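Local coordinates for flavin-containing monooxygenase (Allium sativum, PDB 6WPU), which probably catalyses the FAD-dependent S-oxygenation of S-allyl-L-cysteine, a garlic flavour precursor, as a flavin-containing monooxygenase, at residues T37-E40 and L41-G45; E128-G131 and R132-V136; L364-K367 and K368-M371; C413-E416 and W417-L420; Y422-V425 and S426-K430. All blocks are in the same frame, centred on the assembly; numbering follows the deposited sequence.

Interaction 1 (T37-E40 and L41-G45); sequences TARE and LRREG. With SO4 (sulfate ion), chain C.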
loop_
_atom_site.group_PDB
_atom_site.type_symbol
_atom_site.label_atom_id
_atom_site.label_comp_id
_atom_site.label_asym_id
_atom_site.label_seq_id
_atom_site.Cartn_x
_atom_site.Cartn_y
_atom_site.Cartn_z
ATOM N N THR A 37 12.551 -6.520 -4.515
ATOM C CA THR A 37 12.469 -7.553 -5.541
ATOM C C THR A 37 13.749 -7.594 -6.369
ATOM O O THR A 37 14.267 -8.676 -6.674
ATOM C CB THR A 37 11.244 -7.328 -6.442
ATOM O OG1 THR A 37 10.047 -7.475 -5.672
ATOM C CG2 THR A 37 11.207 -8.354 -7.584
ATOM N N ALA A 38 14.282 -6.420 -6.722
ATOM C CA ALA A 38 15.539 -6.361 -7.458
ATOM C C ALA A 38 16.661 -7.016 -6.668
ATOM O O ALA A 38 17.468 -7.770 -7.227
ATOM C CB ALA A 38 15.892 -4.911 -7.781
ATOM N N ARG A 39 16.726 -6.739 -5.363
ATOM C CA ARG A 39 17.764 -7.340 -4.533
ATOM C C ARG A 39 17.621 -8.858 -4.489
ATOM O O ARG A 39 18.595 -9.590 -4.702
ATOM C CB ARG A 39 17.717 -6.757 -3.123
ATOM C CG ARG A 39 18.772 -7.340 -2.187
ATOM C CD ARG A 39 18.542 -6.844 -0.763
ATOM N NE ARG A 39 17.498 -7.619 -0.098
ATOM C CZ ARG A 39 17.192 -7.527 1.197
ATOM N NH1 ARG A 39 17.842 -6.671 1.987
ATOM N NH2 ARG A 39 16.237 -8.302 1.700
ATOM N N GLU A 40 16.400 -9.350 -4.255
ATOM C CA GLU A 40 16.210 -10.786 -4.072
ATOM C C GLU A 40 16.426 -11.557 -5.369
ATOM O O GLU A 40 16.921 -12.684 -5.336
ATOM C CB GLU A 40 14.815 -11.061 -3.499
ATOM C CG GLU A 40 14.625 -10.501 -2.088
ATOM C CD GLU A 40 15.622 -11.088 -1.083
ATOM O OE1 GLU A 40 15.801 -12.326 -1.077
ATOM O OE2 GLU A 40 16.240 -10.316 -0.316
ATOM N N LEU A 41 16.059 -10.973 -6.515
ATOM C CA LEU A 41 16.371 -11.605 -7.789
ATOM C C LEU A 41 17.881 -11.666 -8.007
ATOM O O LEU A 41 18.407 -12.696 -8.436
ATOM C CB LEU A 41 15.685 -10.857 -8.940
ATOM C CG LEU A 41 14.159 -10.993 -8.996
ATOM C CD1 LEU A 41 13.523 -9.979 -9.960
ATOM C CD2 LEU A 41 13.789 -12.403 -9.384
ATOM N N ARG A 42 18.592 -10.570 -7.710
ATOM C CA ARG A 42 20.040 -10.565 -7.874
ATOM C C ARG A 42 20.700 -11.592 -6.961
ATOM O O ARG A 42 21.612 -12.312 -7.381
ATOM C CB ARG A 42 20.592 -9.159 -7.614
ATOM C CG ARG A 42 22.110 -9.021 -7.902
ATOM C CD ARG A 42 22.949 -9.102 -6.624
ATOM N NE ARG A 42 22.562 -8.073 -5.660
ATOM C CZ ARG A 42 22.745 -8.174 -4.347
ATOM N NH1 ARG A 42 23.311 -9.269 -3.839
ATOM N NH2 ARG A 42 22.348 -7.186 -3.537
ATOM N N ARG A 43 20.242 -11.684 -5.711
ATOM C CA ARG A 43 20.846 -12.619 -4.766
ATOM C C ARG A 43 20.724 -14.055 -5.238
ATOM O O ARG A 43 21.563 -14.891 -4.897
ATOM C CB ARG A 43 20.192 -12.491 -3.397
ATOM C CG ARG A 43 20.589 -11.273 -2.639
ATOM C CD ARG A 43 19.788 -11.162 -1.367
ATOM N NE ARG A 43 20.459 -10.266 -0.445
ATOM C CZ ARG A 43 19.975 -9.885 0.726
ATOM N NH1 ARG A 43 18.782 -10.303 1.135
ATOM N NH2 ARG A 43 20.695 -9.070 1.482
ATOM N N GLU A 44 19.677 -14.368 -5.989
ATOM C CA GLU A 44 19.442 -15.719 -6.466
ATOM C C GLU A 44 20.086 -15.989 -7.829
ATOM O O GLU A 44 19.910 -17.082 -8.366
ATOM C CB GLU A 44 17.927 -15.967 -6.501
ATOM C CG GLU A 44 17.466 -17.399 -6.647
ATOM C CD GLU A 44 17.820 -18.294 -5.470
ATOM O OE1 GLU A 44 18.258 -17.791 -4.408
ATOM O OE2 GLU A 44 17.644 -19.518 -5.613
ATOM N N GLY A 45 20.838 -15.032 -8.390
ATOM C CA GLY A 45 21.577 -15.244 -9.627
ATOM C C GLY A 45 20.905 -14.734 -10.891
ATOM O O GLY A 45 21.476 -14.882 -11.976
HETATM S S SO4 C . 23.985 -8.712 -0.355
HETATM O O1 SO4 C . 24.005 -7.488 -1.157
HETATM O O2 SO4 C . 23.583 -8.408 1.014
HETATM O O3 SO4 C . 23.083 -9.690 -0.938
HETATM O O4 SO4 C . 25.323 -9.293 -0.373
#

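Interaction 2 (E128-G131 and R132-V136); sequences ERFG and REFGV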
loop_
_atom_site.group_PDB
_atom_site.type_symbol
_atom_site.label_atom_id
_atom_site.label_comp_id
_atom_site.label_asym_id
_atom_site.label_seq_id
_atom_site.Cartn_x
_atom_site.Cartn_y
_atom_site.Cartn_z
ATOM N N GLU A 128 16.244 4.885 0.405
ATOM C CA GLU A 128 17.391 5.316 -0.388
ATOM C C GLU A 128 18.676 4.673 0.116
ATOM O O GLU A 128 19.510 4.240 -0.689
ATOM C CB GLU A 128 17.498 6.841 -0.380
ATOM C CG GLU A 128 16.395 7.523 -1.201
ATOM C CD GLU A 128 16.280 9.021 -0.927
ATOM O OE1 GLU A 128 16.976 9.515 -0.011
ATOM O OE2 GLU A 128 15.486 9.699 -1.625
ATOM N N ARG A 129 18.852 4.600 1.441
ATOM C CA ARG A 129 19.997 3.888 1.997
ATOM C C ARG A 129 19.969 2.419 1.582
ATOM O O ARG A 129 20.998 1.852 1.195
ATOM C CB ARG A 129 20.020 4.014 3.525
ATOM C CG ARG A 129 20.312 5.411 4.074
ATOM C CD ARG A 129 20.670 5.385 5.574
ATOM N NE ARG A 129 19.500 5.298 6.443
ATOM C CZ ARG A 129 19.214 4.276 7.256
ATOM N NH1 ARG A 129 18.112 4.321 8.010
ATOM N NH2 ARG A 129 20.018 3.216 7.330
ATOM N N PHE A 130 18.793 1.794 1.660
ATOM C CA PHE A 130 18.614 0.432 1.177
ATOM C C PHE A 130 19.064 0.310 -0.273
ATOM O O PHE A 130 19.877 -0.555 -0.607
ATOM C CB PHE A 130 17.141 0.016 1.325
ATOM C CG PHE A 130 16.840 -1.373 0.817
ATOM C CD1 PHE A 130 16.637 -1.610 -0.542
ATOM C CD2 PHE A 130 16.757 -2.442 1.698
ATOM C CE1 PHE A 130 16.362 -2.884 -1.014
ATOM C CE2 PHE A 130 16.484 -3.729 1.232
ATOM C CZ PHE A 130 16.286 -3.949 -0.123
ATOM N N GLY A 131 18.517 1.157 -1.154
ATOM C CA GLY A 131 18.864 1.085 -2.565
ATOM C C GLY A 131 20.356 1.223 -2.833
ATOM O O GLY A 131 20.879 0.613 -3.767
ATOM N N ARG A 132 21.059 2.019 -2.021
ATOM C CA ARG A 132 22.510 2.103 -2.134
ATOM C C ARG A 132 23.178 0.871 -1.541
ATOM O O ARG A 132 24.078 0.289 -2.156
ATOM C CB ARG A 132 23.035 3.369 -1.449
ATOM C CG ARG A 132 22.858 4.639 -2.272
ATOM C CD ARG A 132 23.515 5.858 -1.617
ATOM N NE ARG A 132 22.861 6.259 -0.372
ATOM C CZ ARG A 132 21.885 7.164 -0.287
ATOM N NH1 ARG A 132 21.440 7.774 -1.379
ATOM N NH2 ARG A 132 21.355 7.460 0.893
ATOM N N GLU A 133 22.747 0.456 -0.349
ATOM C CA GLU A 133 23.451 -0.616 0.353
ATOM C C GLU A 133 23.487 -1.894 -0.475
ATOM O O GLU A 133 24.496 -2.612 -0.486
ATOM C CB GLU A 133 22.791 -0.886 1.706
ATOM C CG GLU A 133 23.411 -2.055 2.462
ATOM C CD GLU A 133 24.844 -1.785 2.876
ATOM O OE1 GLU A 133 25.168 -0.615 3.172
ATOM O OE2 GLU A 133 25.649 -2.742 2.889
ATOM N N PHE A 134 22.401 -2.193 -1.183
ATOM C CA PHE A 134 22.294 -3.445 -1.916
ATOM C C PHE A 134 22.452 -3.252 -3.420
ATOM O O PHE A 134 22.095 -4.143 -4.201
ATOM C CB PHE A 134 20.975 -4.125 -1.542
ATOM C CG PHE A 134 20.882 -4.434 -0.058
ATOM C CD1 PHE A 134 21.692 -5.412 0.511
ATOM C CD2 PHE A 134 20.040 -3.714 0.770
ATOM C CE1 PHE A 134 21.632 -5.687 1.865
ATOM C CE2 PHE A 134 19.972 -3.977 2.128
ATOM C CZ PHE A 134 20.767 -4.961 2.682
ATOM N N GLY A 135 23.022 -2.117 -3.835
ATOM C CA GLY A 135 23.383 -1.884 -5.224
ATOM C C GLY A 135 22.222 -1.877 -6.189
ATOM O O GLY A 135 22.423 -2.116 -7.383
ATOM N N VAL A 136 21.010 -1.613 -5.707
ATOM C CA VAL A 136 19.826 -1.631 -6.563
ATOM C C VAL A 136 19.604 -0.288 -7.254
ATOM O O VAL A 136 19.303 -0.252 -8.450
ATOM C CB VAL A 136 18.585 -2.036 -5.744
ATOM C CG1 VAL A 136 17.323 -1.829 -6.575
ATOM C CG2 VAL A 136 18.689 -3.478 -5.288
#

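Interaction 3 (L364-K367 and K368-M371); sequences LPTK and KEMM. With SO4 (sulfate ion), chain F.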
loop_
_atom_site.group_PDB
_atom_site.type_symbol
_atom_site.label_atom_id
_atom_site.label_comp_id
_atom_site.label_asym_id
_atom_site.label_seq_id
_atom_site.Cartn_x
_atom_site.Cartn_y
_atom_site.Cartn_z
ATOM N N LEU A 364 6.878 -24.901 -7.629
ATOM C CA LEU A 364 5.466 -24.571 -7.489
ATOM C C LEU A 364 4.625 -25.826 -7.697
ATOM O O LEU A 364 5.100 -26.804 -8.275
ATOM C CB LEU A 364 5.071 -23.497 -8.508
ATOM C CG LEU A 364 5.554 -22.070 -8.247
ATOM C CD1 LEU A 364 5.230 -21.136 -9.423
ATOM C CD2 LEU A 364 4.929 -21.537 -6.946
ATOM N N PRO A 365 3.368 -25.853 -7.230
ATOM C CA PRO A 365 2.491 -26.981 -7.585
ATOM C C PRO A 365 2.175 -26.966 -9.073
ATOM O O PRO A 365 2.574 -26.032 -9.775
ATOM C CB PRO A 365 1.222 -26.729 -6.748
ATOM C CG PRO A 365 1.591 -25.695 -5.745
ATOM C CD PRO A 365 2.672 -24.867 -6.385
ATOM N N THR A 366 1.438 -27.959 -9.565
ATOM C CA THR A 366 0.968 -27.888 -10.941
ATOM C C THR A 366 -0.025 -26.737 -11.108
ATOM O O THR A 366 -0.603 -26.228 -10.143
ATOM C CB THR A 366 0.300 -29.197 -11.366
ATOM O OG1 THR A 366 -0.965 -29.323 -10.710
ATOM C CG2 THR A 366 1.169 -30.402 -11.018
ATOM N N LYS A 367 -0.220 -26.326 -12.363
ATOM C CA LYS A 367 -1.188 -25.274 -12.657
ATOM C C LYS A 367 -2.563 -25.624 -12.111
ATOM O O LYS A 367 -3.259 -24.764 -11.554
ATOM C CB LYS A 367 -1.270 -25.035 -14.162
ATOM C CG LYS A 367 -0.033 -24.403 -14.765
ATOM C CD LYS A 367 -0.218 -24.161 -16.251
ATOM C CE LYS A 367 1.040 -23.560 -16.879
ATOM N NZ LYS A 367 2.099 -24.594 -17.073
ATOM N N LYS A 368 -2.975 -26.883 -12.274
ATOM C CA LYS A 368 -4.272 -27.312 -11.766
ATOM C C LYS A 368 -4.324 -27.213 -10.247
ATOM O O LYS A 368 -5.329 -26.768 -9.681
ATOM C CB LYS A 368 -4.563 -28.743 -12.226
ATOM C CG LYS A 368 -5.997 -29.204 -11.990
ATOM C CD LYS A 368 -6.129 -30.718 -12.175
ATOM C CE LYS A 368 -7.564 -31.172 -11.950
ATOM N NZ LYS A 368 -8.388 -30.052 -11.404
ATOM N N GLU A 369 -3.248 -27.617 -9.567
ATOM C CA GLU A 369 -3.230 -27.531 -8.111
ATOM C C GLU A 369 -3.247 -26.084 -7.645
ATOM O O GLU A 369 -3.953 -25.745 -6.685
ATOM C CB GLU A 369 -2.011 -28.256 -7.558
ATOM C CG GLU A 369 -2.221 -29.759 -7.410
ATOM C CD GLU A 369 -0.931 -30.544 -7.568
ATOM O OE1 GLU A 369 0.118 -29.939 -7.901
ATOM O OE2 GLU A 369 -0.969 -31.774 -7.367
ATOM N N MET A 370 -2.479 -25.216 -8.305
ATOM C CA MET A 370 -2.544 -23.802 -7.957
ATOM C C MET A 370 -3.947 -23.255 -8.170
ATOM O O MET A 370 -4.469 -22.516 -7.327
ATOM C CB MET A 370 -1.528 -23.003 -8.771
ATOM C CG MET A 370 -0.094 -23.216 -8.313
ATOM S SD MET A 370 1.035 -22.066 -9.122
ATOM C CE MET A 370 1.296 -22.905 -10.700
ATOM N N MET A 371 -4.579 -23.619 -9.287
ATOM C CA MET A 371 -5.912 -23.109 -9.566
ATOM C C MET A 371 -6.930 -23.652 -8.565
ATOM O O MET A 371 -7.835 -22.924 -8.141
ATOM C CB MET A 371 -6.308 -23.442 -11.003
ATOM C CG MET A 371 -7.614 -22.796 -11.424
ATOM S SD MET A 371 -7.577 -20.983 -11.342
ATOM C CE MET A 371 -6.571 -20.624 -12.788
HETATM S S SO4 F . 1.564 -28.316 -15.108
HETATM O O1 SO4 F . 0.137 -28.016 -15.080
HETATM O O2 SO4 F . 2.226 -27.746 -13.940
HETATM O O3 SO4 F . 1.745 -29.765 -15.076
HETATM O O4 SO4 F . 2.140 -27.746 -16.333
#

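Interaction 4 (C413-E416 and W417-L420); sequences CIEE and WRRL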
loop_
_atom_site.group_PDB
_atom_site.type_symbol
_atom_site.label_atom_id
_atom_site.label_comp_id
_atom_site.label_asym_id
_atom_site.label_seq_id
_atom_site.Cartn_x
_atom_site.Cartn_y
_atom_site.Cartn_z
ATOM N N CYS A 413 11.651 -17.438 10.322
ATOM C CA CYS A 413 10.286 -16.975 10.549
ATOM C C CYS A 413 10.285 -15.579 11.180
ATOM O O CYS A 413 11.304 -15.095 11.677
ATOM C CB CYS A 413 9.527 -17.969 11.443
ATOM S SG CYS A 413 9.136 -19.590 10.650
ATOM N N ILE A 414 9.120 -14.923 11.136
ATOM C CA ILE A 414 8.994 -13.591 11.715
ATOM C C ILE A 414 9.276 -13.660 13.213
ATOM O O ILE A 414 8.845 -14.594 13.908
ATOM C CB ILE A 414 7.600 -13.012 11.424
ATOM C CG1 ILE A 414 7.421 -12.771 9.921
ATOM C CG2 ILE A 414 7.358 -11.709 12.193
ATOM C CD1 ILE A 414 8.457 -11.831 9.308
ATOM N N GLU A 415 10.036 -12.678 13.707
ATOM C CA GLU A 415 10.411 -12.642 15.115
ATOM C C GLU A 415 9.168 -12.481 15.989
ATOM O O GLU A 415 8.176 -11.859 15.593
ATOM C CB GLU A 415 11.390 -11.493 15.384
ATOM C CG GLU A 415 12.567 -11.354 14.422
ATOM C CD GLU A 415 12.256 -10.416 13.258
ATOM O OE1 GLU A 415 11.102 -10.426 12.775
ATOM O OE2 GLU A 415 13.158 -9.653 12.838
ATOM N N GLU A 416 9.232 -13.048 17.197
ATOM C CA GLU A 416 8.095 -12.956 18.112
ATOM C C GLU A 416 7.848 -11.521 18.553
ATOM O O GLU A 416 6.693 -11.089 18.652
ATOM C CB GLU A 416 8.308 -13.851 19.334
ATOM C CG GLU A 416 7.853 -15.275 19.130
ATOM C CD GLU A 416 8.938 -16.143 18.535
ATOM O OE1 GLU A 416 10.085 -15.655 18.434
ATOM O OE2 GLU A 416 8.641 -17.307 18.175
ATOM N N TRP A 417 8.919 -10.768 18.828
ATOM C CA TRP A 417 8.747 -9.369 19.203
ATOM C C TRP A 417 8.020 -8.585 18.111
ATOM O O TRP A 417 7.292 -7.632 18.411
ATOM C CB TRP A 417 10.106 -8.730 19.529
ATOM C CG TRP A 417 11.052 -8.616 18.363
ATOM C CD1 TRP A 417 12.134 -9.406 18.114
ATOM C CD2 TRP A 417 11.004 -7.649 17.286
ATOM N NE1 TRP A 417 12.761 -9.001 16.955
ATOM C CE2 TRP A 417 12.088 -7.928 16.427
ATOM C CE3 TRP A 417 10.152 -6.575 16.973
ATOM C CZ2 TRP A 417 12.338 -7.183 15.267
ATOM C CZ3 TRP A 417 10.393 -5.840 15.816
ATOM C CH2 TRP A 417 11.483 -6.144 14.981
ATOM N N ARG A 418 8.182 -8.983 16.847
ATOM C CA ARG A 418 7.549 -8.247 15.758
ATOM C C ARG A 418 6.063 -8.560 15.688
ATOM O O ARG A 418 5.251 -7.661 15.435
ATOM C CB ARG A 418 8.240 -8.555 14.423
ATOM C CG ARG A 418 8.082 -7.439 13.372
ATOM C CD ARG A 418 8.584 -7.854 11.980
ATOM N NE ARG A 418 10.034 -8.013 11.854
ATOM C CZ ARG A 418 10.830 -7.182 11.179
ATOM N NH1 ARG A 418 10.312 -6.113 10.576
ATOM N NH2 ARG A 418 12.145 -7.423 11.093
ATOM N N ARG A 419 5.689 -9.821 15.927
ATOM C CA ARG A 419 4.271 -10.151 16.048
ATOM C C ARG A 419 3.637 -9.379 17.196
ATOM O O ARG A 419 2.551 -8.804 17.052
ATOM C CB ARG A 419 4.085 -11.654 16.247
ATOM C CG ARG A 419 4.196 -12.505 14.975
ATOM C CD ARG A 419 4.071 -13.969 15.340
ATOM N NE ARG A 419 4.169 -14.887 14.204
ATOM C CZ ARG A 419 3.115 -15.349 13.540
ATOM N NH1 ARG A 419 1.889 -14.959 13.885
ATOM N NH2 ARG A 419 3.281 -16.182 12.527
ATOM N N LEU A 420 4.321 -9.340 18.344
ATOM C CA LEU A 420 3.758 -8.696 19.524
ATOM C C LEU A 420 3.675 -7.180 19.349
ATOM O O LEU A 420 2.690 -6.557 19.766
ATOM C CB LEU A 420 4.581 -9.062 20.761
ATOM C CG LEU A 420 4.546 -10.534 21.178
ATOM C CD1 LEU A 420 5.509 -10.796 22.327
ATOM C CD2 LEU A 420 3.122 -10.967 21.535
HETATM O O HOH W 1 6.847 -16.071 13.365
HETATM O O HOH W 2 11.311 -12.631 19.319
#

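Interaction 5 (Y422-V425 and S426-K430); sequences YKEV and SKNRK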
loop_
_atom_site.group_PDB
_atom_site.type_symbol
_atom_site.label_atom_id
_atom_site.label_comp_id
_atom_site.label_asym_id
_atom_site.label_seq_id
_atom_site.Cartn_x
_atom_site.Cartn_y
_atom_site.Cartn_z
ATOM N N TYR A 422 3.226 -5.579 16.604
ATOM C CA TYR A 422 2.101 -5.330 15.710
ATOM C C TYR A 422 0.773 -5.394 16.455
ATOM O O TYR A 422 -0.102 -4.546 16.239
ATOM C CB TYR A 422 2.102 -6.327 14.556
ATOM C CG TYR A 422 0.965 -6.076 13.602
ATOM C CD1 TYR A 422 1.041 -5.061 12.662
ATOM C CD2 TYR A 422 -0.197 -6.835 13.655
ATOM C CE1 TYR A 422 -0.008 -4.815 11.789
ATOM C CE2 TYR A 422 -1.253 -6.593 12.790
ATOM C CZ TYR A 422 -1.152 -5.585 11.863
ATOM O OH TYR A 422 -2.194 -5.353 10.996
ATOM N N LYS A 423 0.594 -6.400 17.324
ATOM C CA LYS A 423 -0.639 -6.479 18.103
ATOM C C LYS A 423 -0.764 -5.293 19.045
ATOM O O LYS A 423 -1.864 -4.764 19.254
ATOM C CB LYS A 423 -0.693 -7.793 18.888
ATOM C CG LYS A 423 -0.949 -9.010 18.028
ATOM C CD LYS A 423 -1.300 -10.239 18.879
ATOM C CE LYS A 423 -1.294 -11.522 18.041
ATOM N NZ LYS A 423 -1.994 -12.649 18.727
ATOM N N GLU A 424 0.364 -4.840 19.599
ATOM C CA GLU A 424 0.354 -3.735 20.551
ATOM C C GLU A 424 0.005 -2.412 19.871
ATOM O O GLU A 424 -0.796 -1.625 20.397
ATOM C CB GLU A 424 1.711 -3.643 21.239
ATOM C CG GLU A 424 1.808 -2.562 22.284
ATOM C CD GLU A 424 1.236 -3.005 23.620
ATOM O OE1 GLU A 424 0.893 -4.209 23.766
ATOM O OE2 GLU A 424 1.132 -2.142 24.519
ATOM N N VAL A 425 0.612 -2.136 18.711
ATOM C CA VAL A 425 0.339 -0.869 18.040
ATOM C C VAL A 425 -1.049 -0.889 17.418
ATOM O O VAL A 425 -1.726 0.142 17.370
ATOM C CB VAL A 425 1.416 -0.533 16.989
ATOM C CG1 VAL A 425 1.317 -1.452 15.784
ATOM C CG2 VAL A 425 1.259 0.917 16.524
ATOM N N SER A 426 -1.502 -2.053 16.943
ATOM C CA SER A 426 -2.871 -2.176 16.459
ATOM C C SER A 426 -3.874 -1.815 17.556
ATOM O O SER A 426 -4.843 -1.085 17.312
ATOM C CB SER A 426 -3.101 -3.598 15.946
ATOM O OG SER A 426 -4.117 -3.639 14.965
ATOM N N LYS A 427 -3.638 -2.292 18.781
ATOM C CA LYS A 427 -4.536 -1.965 19.882
ATOM C C LYS A 427 -4.459 -0.486 20.245
ATOM O O LYS A 427 -5.489 0.151 20.495
ATOM C CB LYS A 427 -4.215 -2.835 21.095
ATOM C CG LYS A 427 -5.158 -2.630 22.273
ATOM C CD LYS A 427 -4.750 -3.509 23.447
ATOM C CE LYS A 427 -3.508 -2.968 24.142
ATOM N NZ LYS A 427 -3.846 -1.848 25.069
ATOM N N ASN A 428 -3.248 0.082 20.277
ATOM C CA ASN A 428 -3.093 1.485 20.653
ATOM C C ASN A 428 -3.634 2.427 19.587
ATOM O O ASN A 428 -4.124 3.515 19.908
ATOM C CB ASN A 428 -1.627 1.796 20.911
ATOM C CG ASN A 428 -1.095 1.089 22.118
ATOM O OD1 ASN A 428 -1.830 0.383 22.808
ATOM N ND2 ASN A 428 0.196 1.259 22.379
ATOM N N ARG A 429 -3.524 2.040 18.320
ATOM C CA ARG A 429 -4.036 2.865 17.234
ATOM C C ARG A 429 -5.555 2.969 17.294
ATOM O O ARG A 429 -6.122 4.038 17.034
ATOM C CB ARG A 429 -3.584 2.279 15.901
ATOM C CG ARG A 429 -3.468 3.288 14.778
ATOM C CD ARG A 429 -2.588 2.713 13.698
ATOM N NE ARG A 429 -3.141 1.448 13.241
ATOM C CZ ARG A 429 -2.433 0.467 12.710
ATOM N NH1 ARG A 429 -1.121 0.587 12.570
ATOM N NH2 ARG A 429 -3.046 -0.641 12.320
ATOM N N LYS A 430 -6.230 1.868 17.633
ATOM C CA LYS A 430 -7.682 1.904 17.766
ATOM C C LYS A 430 -8.105 2.613 19.051
ATOM O O LYS A 430 -9.096 3.351 19.057
ATOM C CB LYS A 430 -8.246 0.481 17.716
#

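Interaction 1 (T37-E40 and L41-G45)
R39 and R43 come together one helical turn apart because their first torsions differ: R39 sends CG anti to the backbone N (chi1 180°) and bends at chi3 (81°), whereas R43 places CG beside its N (chi1 -74°) and runs extended to NE. The two guanidinium groups therefore lie flat on each other with centres 3.7 Å apart, R43 NH1 sitting over a face of R39 toward its rim. E40 OE2 ties them. R39 grips it side-on, NE at 3.0 Å and NH2 at 2.8 Å, reaching that oxygen from opposite faces of the carboxylate plane; R43 NH1 adds a weak, bent bond at 2.9 Å. R43 NE donates a straight bond to sulfate O3 at 2.7 Å, and R42 NH1 meets the same oxygen at 2.9 Å. D102 forms salt bridges with both arginines, and E348 a further one with R39 NH2. On the side of the helix facing the sheet of this Rossmann-type beta-alpha-beta unit, T37 CG2 packs on L41 CD1 at 3.7 Å, and G45 ends the helix in a Schellman motif. The stacked cations are probably tolerated because E40, D102, E348 and the sulfate, likely from the crystallisation liquor, surround them with negative charge.

Interaction 2 (E128-G131 and R132-V136)
F130 and F134 supply the aromatic part of this helix end. F134 lays CD2 over one face of the F130 ring, 3.6 Å from F130 CE2, with the ring centroids 4.8 Å apart and the planes inclined at 55°. The pair is thus neither a parallel stack nor a T-shaped one. F130 reaches its place with CG anti to the backbone N (chi1 178°), while F134 holds CG beside its own N (chi1 -60°), and the two side chains meet at about a right angle. F100 and Y103 extend the aromatic cluster, F100 meeting F130 and Y103 edge-to-face with F134; R39 adds a cation-pi contact to F134.

Among the polar contacts, the backbone bond from E133 N to R129 O is 2.7 Å long, and F134 N continues the series to F130 O at 3.1 Å. Beyond it the chain turns away, and V136 N makes a weak bond to G131 O at 3.0 Å. Across the R132 guanidinium the contact is non-bonded: one face is centred over E128 O, 3.8 Å from CZ to that oxygen, and NH2 approaches R129 CG at 3.9 Å.

G135 has positive phi, which glycine adopts readily. These features mark the C-terminal end of helix 120-133, where F130 near the helix end, with F134 and V136 just beyond it, packs against helix 32-43 of the FAD-binding Rossmann-type unit.

Interaction 3 (L364-K367 and K368-M371)
T366 and E369 hold each other by reciprocal bonds at the start of helix 367-383. E369 OE1 accepts from T366 N at 2.9 Å, approached on its anti side and 20° out of the carboxylate plane, while E369 N donates to T366 OG1 at 3.1 Å with an N-H...O angle of 160°. T366 chi1 of 72° makes this possible, setting OG1 between the backbone N and the carbonyl carbon and CG2 anti to that carbon. A weak bond also links OG1 to OE1. The first helical bond follows, M370 N to T366 O at 2.8 Å. A sulfate, probably from the crystallisation liquor, sits at the same end: K367 N donates to its O1 and O2, each at 3.2 Å, and K367 NZ adds a weak bond to O4.

Outward from these polar bonds, P365 CD rests on M370 CG at 3.8 Å, and the bend of M370 at chi3 brings CE to 3.5 Å from P365 O. Shortening M370 to an alanine is likely to open a gap beside P365 and L364, whose CD1 now meets M370 SD. Y320 touches both P365 and M370 from a loop. With T366 as N-cap, the reciprocal pairing is a capping box, here at the N terminus of helix 367-383.

Interaction 4 (C413-E416 and W417-L420)
E415 lays CB over a face of the W417 indole, 3.6 Å from the centroid of the five-membered ring and 29° off its normal, a CH-pi contact at the N terminus of helix 416-431, where E415 is the N-cap residue. R418 CB lies over the same face, toward the rim. W417 chi1 of 66° sets its CG between the backbone N and the carbonyl carbon, which turns the ring back beside E415. W417 CH2 in turn lies over a face of the R418 guanidinium, toward its rim. The edge of that group holds the E415 carboxylate: R418 NE donates to OE1 of E415 at 2.8 Å and R418 NH2 to OE2 at 3.0 Å, a side-on, two-point salt bridge with the planes 29° apart. V97 and G99 carbonyls accept from R418 NH1. I414 CG2 packs on R418 CB at 4.0 Å. R419, extended toward D403 and D400, uses NE for a bond of 3.0 Å to a water oxygen.

Interaction 5 (Y422-V425 and S426-K430)
V425 O accepts from R429 N at 2.8 Å, the shortest bond here, and S426 N repeats the i to i+4 pattern on Y422 O at 2.9 Å. Further bonds from K427 N to K423 O and from N428 N to E424 O complete one run of regular alpha-helix. This is the middle and later part of helix 416-431, which Y422 anchors to helix 398-409 through an edge-to-face meeting with F399. N428 folds back over this turn with CG beside its backbone N (chi1 -67°), bringing CG to 3.2 Å from E424 O. Its amide stands at 78° to the E424 carboxylate, and ND2 is 4.1 Å from E424 OE2, too far for a hydrogen bond. With an alanine here, a gap would probably open beside the E424 carbonyl and the contact of N428 with Y436 would be weakened. V425 touches F117. R429 NH1 donates to N92 O.

In the fold
From the N terminus, interaction 1 spans the end of helix 32-43 in the strand 24-28, helix, strand 47-52 unit, and interaction 2 ends helix 120-133. Although far apart in sequence these two touch: R39 and R43 pack on F134, and R42 NH2 probably bonds to F134 O. Interaction 3 starts helix 367-383 after the loop that follows helix 343-358, about 24 Å from interaction 1 between centres. Interactions 4 and 5 then share helix 416-431, one at its N-cap and the other further along, about 14 Å apart between centres. All five are local and lie in series, so none nests within or crosses another, and none closes a long loop.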